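Local coordinates for amino acid ABC superfamily ATP binding cassette transporter, binding protein (Streptococcus pneumoniae, PDB 4H5G), which binds L-arginine and, as a putative membrane-anchored lipoprotein, probably delivers it to an amino acid ABC transporter, at residues 168-172 with 173-177; 151-154 with 155-158. All blocks are in the same frame, centred on the assembly; numbering follows the deposited sequence. Where two conformers were deposited one is given.

Interaction 1. Residues 168-172 with 173-177. With ARG (arginine), chain L.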
ATOM      1  N   VAL A 168       9.946  -4.140  11.540  1.00 18.28           N
ATOM      2  CA  VAL A 168       9.536  -4.169  10.138  1.00 17.79           C
ATOM      3  C   VAL A 168       9.117  -2.772   9.706  1.00 18.78           C
ATOM      4  O   VAL A 168       8.236  -2.169  10.320  1.00 21.08           O
ATOM      5  CB  VAL A 168       8.349  -5.120   9.917  1.00 17.94           C
ATOM      6  CG1 VAL A 168       8.029  -5.207   8.413  1.00 19.02           C
ATOM      7  CG2 VAL A 168       8.650  -6.512  10.462  1.00 21.54           C
ATOM      8  N   HIS A 169       9.743  -2.254   8.648  1.00 16.90           N
ATOM      9  CA  HIS A 169       9.418  -0.917   8.137  1.00 20.73           C
ATOM     10  C   HIS A 169       8.219  -1.009   7.197  1.00 20.74           C
ATOM     11  O   HIS A 169       8.191  -1.862   6.308  1.00 20.11           O
ATOM     12  CB  HIS A 169      10.619  -0.346   7.369  1.00 20.72           C
ATOM     13  CG  HIS A 169      10.726   1.145   7.410  1.00 21.62           C
ATOM     14  ND1 HIS A 169      11.232   1.882   6.360  1.00 20.77           N
ATOM     15  CD2 HIS A 169      10.421   2.038   8.382  1.00 19.67           C
ATOM     16  CE1 HIS A 169      11.224   3.166   6.681  1.00 21.42           C
ATOM     17  NE2 HIS A 169      10.744   3.288   7.907  1.00 19.19           N
ATOM     18  N   MET A 170       7.230  -0.128   7.378  1.00 16.73           N
ATOM     19  CA  MET A 170       6.000  -0.188   6.572  1.00 17.00           C
ATOM     20  C   MET A 170       5.213   1.109   6.676  1.00 21.86           C
ATOM     21  O   MET A 170       5.482   1.931   7.539  1.00 19.83           O
ATOM     22  CB  MET A 170       5.122  -1.361   7.035  1.00 20.52           C
ATOM     23  CG  MET A 170       4.590  -1.173   8.461  1.00 19.38           C
ATOM     24  SD  MET A 170       3.610  -2.576   9.044  1.00 20.16           S
ATOM     25  CE  MET A 170       4.843  -3.864   9.127  1.00 19.85           C
ATOM     26  N   ASP A 171       4.227   1.296   5.805  1.00 18.77           N
ATOM     27  CA  ASP A 171       3.371   2.478   5.920  1.00 17.93           C
ATOM     28  C   ASP A 171       2.679   2.497   7.279  1.00 21.31           C
ATOM     29  O   ASP A 171       2.225   1.466   7.754  1.00 18.18           O
ATOM     30  CB  ASP A 171       2.346   2.518   4.781  1.00 16.99           C
ATOM     31  CG  ASP A 171       2.980   2.922   3.463  1.00 20.19           C
ATOM     32  OD1 ASP A 171       3.158   4.138   3.256  1.00 23.34           O
ATOM     33  OD2 ASP A 171       3.338   2.031   2.660  1.00 19.70           O
ATOM     34  N   GLU A 172       2.618   3.666   7.912  1.00 18.33           N
ATOM     35  CA  GLU A 172       2.061   3.761   9.274  1.00 18.66           C
ATOM     36  C   GLU A 172       0.659   3.134   9.502  1.00 21.86           C
ATOM     37  O   GLU A 172       0.456   2.440  10.505  1.00 21.59           O
ATOM     38  CB  GLU A 172       2.100   5.210   9.801  1.00 23.09           C
ATOM     39  CG  GLU A 172       1.366   5.369  11.131  1.00 26.30           C
ATOM     40  CD  GLU A 172       1.717   6.648  11.859  1.00 49.37           C
ATOM     41  OE1 GLU A 172       1.073   7.683  11.592  1.00 52.10           O
ATOM     42  OE2 GLU A 172       2.633   6.618  12.708  1.00 58.10           O
ATOM     43  N   PRO A 173      -0.306   3.365   8.582  1.00 18.76           N
ATOM     44  CA  PRO A 173      -1.632   2.771   8.823  1.00 20.59           C
ATOM     45  C   PRO A 173      -1.599   1.245   8.925  1.00 20.53           C
ATOM     46  O   PRO A 173      -2.397   0.635   9.653  1.00 18.38           O
ATOM     47  CB  PRO A 173      -2.436   3.212   7.598  1.00 21.12           C
ATOM     48  CG  PRO A 173      -1.786   4.495   7.174  1.00 23.54           C
ATOM     49  CD  PRO A 173      -0.315   4.268   7.411  1.00 19.42           C
ATOM     50  N   VAL A 174      -0.661   0.636   8.207  1.00 15.87           N
ATOM     51  CA  VAL A 174      -0.503  -0.818   8.232  1.00 16.72           C
ATOM     52  C   VAL A 174       0.094  -1.275   9.562  1.00 22.22           C
ATOM     53  O   VAL A 174      -0.333  -2.279  10.130  1.00 20.31           O
ATOM     54  CB  VAL A 174       0.370  -1.299   7.037  1.00 16.18           C
ATOM     55  CG1 VAL A 174       0.530  -2.816   7.069  1.00 17.14           C
ATOM     56  CG2 VAL A 174      -0.269  -0.880   5.711  1.00 17.67           C
ATOM     57  N   ALA A 175       1.081  -0.530  10.059  1.00 20.46           N
ATOM     58  CA  ALA A 175       1.665  -0.846  11.374  1.00 22.17           C
ATOM     59  C   ALA A 175       0.628  -0.675  12.467  1.00 22.30           C
ATOM     60  O   ALA A 175       0.513  -1.511  13.356  1.00 22.59           O
ATOM     61  CB  ALA A 175       2.880   0.013  11.649  1.00 21.38           C
ATOM     62  N   LEU A 176      -0.139   0.408  12.392  1.00 21.01           N
ATOM     63  CA  LEU A 176      -1.182   0.661  13.394  1.00 25.32           C
ATOM     64  C   LEU A 176      -2.195  -0.472  13.418  1.00 27.81           C
ATOM     65  O   LEU A 176      -2.658  -0.889  14.484  1.00 26.31           O
ATOM     66  CB  LEU A 176      -1.895   1.980  13.095  1.00 27.01           C
ATOM     67  CG  LEU A 176      -1.124   3.255  13.410  1.00 38.40           C
ATOM     68  CD1 LEU A 176      -1.866   4.472  12.861  1.00 42.19           C
ATOM     69  CD2 LEU A 176      -0.897   3.389  14.915  1.00 40.13           C
ATOM     70  N   SER A 177      -2.536  -0.978  12.237  1.00 20.29           N
ATOM     71  CA  SER A 177      -3.501  -2.071  12.128  1.00 24.19           C
ATOM     72  C   SER A 177      -2.957  -3.357  12.743  1.00 25.41           C
ATOM     73  O   SER A 177      -3.654  -4.021  13.513  1.00 25.24           O
ATOM     74  CB  SER A 177      -3.890  -2.294  10.664  1.00 24.94           C
ATOM     75  OG  SER A 177      -4.783  -3.385  10.548  1.00 29.98           O
TER
HETATM   76  N   ARG L 310       3.960   2.754  -0.031  1.00 15.67           N
HETATM   77  CA  ARG L 310       5.060   1.820  -0.313  1.00 19.70           C
HETATM   78  C   ARG L 310       5.483   1.897  -1.763  1.00 24.60           C
HETATM   79  O   ARG L 310       4.755   2.398  -2.635  1.00 19.19           O
HETATM   80  CB  ARG L 310       4.665   0.379   0.039  1.00 18.41           C
HETATM   81  CG  ARG L 310       3.340  -0.087  -0.560  1.00 16.94           C
HETATM   82  CD  ARG L 310       3.128  -1.593  -0.348  1.00 18.91           C
HETATM   83  NE  ARG L 310       1.783  -2.016  -0.764  1.00 17.27           N
HETATM   84  CZ  ARG L 310       1.302  -3.250  -0.653  1.00 21.47           C
HETATM   85  NH1 ARG L 310       0.062  -3.525  -1.053  1.00 17.58           N
HETATM   86  NH2 ARG L 310       2.065  -4.208  -0.138  1.00 17.60           N
HETATM   87  OXT ARG L 310       6.586   1.458  -2.100  1.00 17.55           O

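Interaction 2. Residues 151-154 with 155-158. With PEG (di(hydroxyethyl)ether), chain D; SO4 (sulfate ion), chain C.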
ATOM      1  N   THR A 151       9.265 -10.564  -0.023  1.00 21.90           N
ATOM      2  CA  THR A 151       8.263 -10.259  -1.047  1.00 20.24           C
ATOM      3  C   THR A 151       6.904  -9.869  -0.458  1.00 25.63           C
ATOM      4  O   THR A 151       6.290  -8.905  -0.896  1.00 20.19           O
ATOM      5  CB  THR A 151       8.079 -11.467  -1.983  1.00 26.27           C
ATOM      6  OG1 THR A 151       9.332 -11.783  -2.603  1.00 23.66           O
ATOM      7  CG2 THR A 151       7.066 -11.158  -3.056  1.00 27.09           C
ATOM      8  N   ASN A 152       6.443 -10.627   0.535  1.00 21.57           N
ATOM      9  CA  ASN A 152       5.097 -10.497   1.121  0.50 21.18           C
ATOM     10  C   ASN A 152       5.168  -9.857   2.508  1.00 21.41           C
ATOM     11  O   ASN A 152       5.964 -10.295   3.340  1.00 20.52           O
ATOM     12  CB  ASN A 152       4.473 -11.901   1.245  0.50 22.51           C
ATOM     13  CG  ASN A 152       2.996 -11.883   1.646  0.50 30.91           C
ATOM     14  OD1 ASN A 152       2.641 -11.738   2.827  0.50 25.18           O
ATOM     15  ND2 ASN A 152       2.131 -12.078   0.665  0.50 34.84           N
ATOM     16  N   MET A 153       4.341  -8.846   2.774  1.00 19.75           N
ATOM     17  CA  MET A 153       4.366  -8.172   4.081  1.00 21.26           C
ATOM     18  C   MET A 153       3.959  -9.093   5.227  1.00 23.92           C
ATOM     19  O   MET A 153       4.486  -8.975   6.334  1.00 22.52           O
ATOM     20  CB  MET A 153       3.502  -6.900   4.084  1.00 19.40           C
ATOM     21  CG  MET A 153       3.509  -6.166   5.438  1.00 22.88           C
ATOM     22  SD  MET A 153       5.177  -5.745   6.008  1.00 24.40           S
ATOM     23  CE  MET A 153       5.603  -4.482   4.821  1.00 18.65           C
ATOM     24  N   GLY A 154       3.024 -10.005   4.970  1.00 20.39           N
ATOM     25  CA  GLY A 154       2.610 -10.968   5.989  1.00 26.01           C
ATOM     26  C   GLY A 154       3.768 -11.827   6.454  1.00 26.94           C
ATOM     27  O   GLY A 154       3.874 -12.165   7.640  1.00 26.59           O
ATOM     28  N   GLU A 155       4.650 -12.184   5.520  1.00 20.94           N
ATOM     29  CA  GLU A 155       5.827 -12.984   5.868  1.00 25.41           C
ATOM     30  C   GLU A 155       6.809 -12.174   6.714  1.00 23.96           C
ATOM     31  O   GLU A 155       7.412 -12.707   7.653  1.00 20.07           O
ATOM     32  CB  GLU A 155       6.508 -13.550   4.611  1.00 23.39           C
ATOM     33  CG  GLU A 155       7.852 -14.245   4.865  1.00 28.76           C
ATOM     34  CD  GLU A 155       7.752 -15.487   5.748  1.00 42.06           C
ATOM     35  OE1 GLU A 155       6.651 -16.064   5.869  1.00 43.11           O
ATOM     36  OE2 GLU A 155       8.789 -15.896   6.321  1.00 42.44           O
ATOM     37  N   ALA A 156       6.952 -10.889   6.403  1.00 19.25           N
ATOM     38  CA  ALA A 156       7.810 -10.021   7.221  1.00 20.91           C
ATOM     39  C   ALA A 156       7.314 -10.005   8.653  1.00 24.51           C
ATOM     40  O   ALA A 156       8.096 -10.131   9.602  1.00 19.90           O
ATOM     41  CB  ALA A 156       7.863  -8.607   6.649  1.00 19.94           C
ATOM     42  N   VAL A 157       6.006  -9.862   8.820  1.00 21.67           N
ATOM     43  CA  VAL A 157       5.442  -9.807  10.168  1.00 23.82           C
ATOM     44  C   VAL A 157       5.523 -11.167  10.866  1.00 25.00           C
ATOM     45  O   VAL A 157       5.752 -11.238  12.074  1.00 23.09           O
ATOM     46  CB  VAL A 157       4.009  -9.235  10.162  1.00 25.98           C
ATOM     47  CG1 VAL A 157       3.396  -9.287  11.576  1.00 24.75           C
ATOM     48  CG2 VAL A 157       4.026  -7.808   9.651  1.00 23.65           C
ATOM     49  N   ASN A 158       5.360 -12.253  10.112  1.00 21.73           N
ATOM     50  CA  ASN A 158       5.574 -13.575  10.704  1.00 23.36           C
ATOM     51  C   ASN A 158       6.998 -13.737  11.219  1.00 21.16           C
ATOM     52  O   ASN A 158       7.221 -14.345  12.261  1.00 21.80           O
ATOM     53  CB  ASN A 158       5.248 -14.700   9.715  1.00 28.33           C
ATOM     54  CG  ASN A 158       3.753 -14.921   9.544  1.00 38.35           C
ATOM     55  OD1 ASN A 158       2.950 -14.577  10.415  1.00 37.47           O
ATOM     56  ND2 ASN A 158       3.376 -15.506   8.410  1.00 41.65           N
TER
HETATM   57  C1  PEG D 302      -0.860 -13.872  13.031  1.00 68.44           C
HETATM   58  O1  PEG D 302      -1.353 -14.588  14.077  1.00 69.67           O
HETATM   59  C2  PEG D 302      -0.816 -12.349  13.104  1.00 63.80           C
HETATM   60  O2  PEG D 302      -0.322 -11.621  12.045  1.00 58.31           O
HETATM   61  C3  PEG D 302       0.072 -12.467  11.054  1.00 44.58           C
HETATM   62  C4  PEG D 302       0.668 -11.914   9.748  1.00 46.96           C
HETATM   63  O4  PEG D 302       1.053 -12.769   8.761  1.00 50.33           O
HETATM   64  S   SO4 C 301      11.011 -14.176  -0.516  1.00 67.79           S
HETATM   65  O1  SO4 C 301      10.447 -13.100   0.286  1.00 40.15           O
HETATM   66  O2  SO4 C 301      12.471 -14.070  -0.517  1.00 73.29           O
HETATM   67  O3  SO4 C 301      10.604 -15.453   0.069  1.00 72.56           O
HETATM   68  O4  SO4 C 301      10.524 -14.080  -1.895  1.00 66.15           O

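Interaction 1. Residues 168-172 with 173-177
Met170 and Ala175 meet where strand 167-171 runs out into helix 172-181. From CB, which points toward the helix, the methionine chain takes the crowded torsion between backbone N and carbonyl carbon (chi1 66°). This brings CG to 3.8 Å from Ala175 CB. SD follows, lying closest to the Ala175 backbone, 3.4 Å from Ala175 N, and 3.7 Å from both Ala175 CB and Val174 CG1. The chain then bends at chi3 and carries CE toward helix 153-162.

The short strand and helix axes approach to 6.5 Å at an angle of 116°. Asp171 O accepts from Ala175 N at 3.3 Å and, weakly, from Val174 N; Glu172 O accepts from Leu176 N at 2.8 Å with an N-H...O angle of 169°. Beside that bond, Glu172 CG lies 3.8 Å from Leu176 CD1.

Asp171 stands at the N-cap position, but its carboxylate makes no capping bond. Instead OD2 accepts a hydrogen bond from the amino N of the bound arginine at 2.9 Å and is also hydrogen-bonded to Tyr22, while OD1 is hydrogen-bonded to Asn101 ND2. A strand ending in a carboxylate that grips the ligand's alpha-amino group is characteristic of the amino acid site in family 3 solute-binding proteins.

Interaction 2. Residues 151-154 with 155-158
Asn152 reaches over the first turn of helix 153-162 with its side-chain oxygen and meets the backbone of Gly154 and Glu155. Its CG lies opposite the backbone N about the first torsion (chi1 -171°), and in one of its two deposited conformers OD1 accepts, weakly, from Gly154 N at 2.8 Å and from Glu155 N at 3.4 Å, a side-chain N-cap that holds for this conformer. The backbone O of Asn152 adds a firmer bond from Ala156 N, 3.3 Å long.

Met153 bends at chi2 (56°), which places SD 4.0 Å from Ala156 CB, with Val157 CG2 slightly farther off; the further bend at chi3 directs CE alone. Val157 CG2 comes within 3.5 Å of Met153 O, the carbonyl that accepts Val157 N. Asn158 turns its CG to lie beside its own backbone N (chi1 -76°), which sets the amide over Gly154 O, 3.4 Å from CG; that oxygen already accepts Asn158 N at 2.9 Å. A di(hydroxyethyl)ether, probably from the crystallisation liquor, places O4 near both Gly154 O and Asn158 OD1, its proton unassigned. Before the cap, Thr151 N and OG1 both donate to a sulfate, probably of the same origin.

Asp21 accepts the backbone N-H of Met153. The buried face of the helix start lies on strand 167-171 through Met153, Ala156 and Val157, while Met153 and Val157 also touch Tyr178 of helix 172-181.

Interaction 2 comes first along the chain, at the start of helix 153-162; interaction 1 follows where strand 167-171 passes into helix 172-181. Their centres are 12 Å apart, and they touch directly: Met153 SD lies 3.7 Å from Met170 CE and 3.8 Å from Val168 CG1. Helix 153-162 joins strand 146-150, at one edge of the five-stranded mixed sheet, to strand 167-171, two places inward with parallel strand 125-129 between them, a beta-alpha-beta crossover in the type II periplasmic binding protein fold. Of the two, interaction 1 alone binds the arginine, through Asp171; the nearest atoms of the Met153 side chain and the ligand are about 5 Å apart.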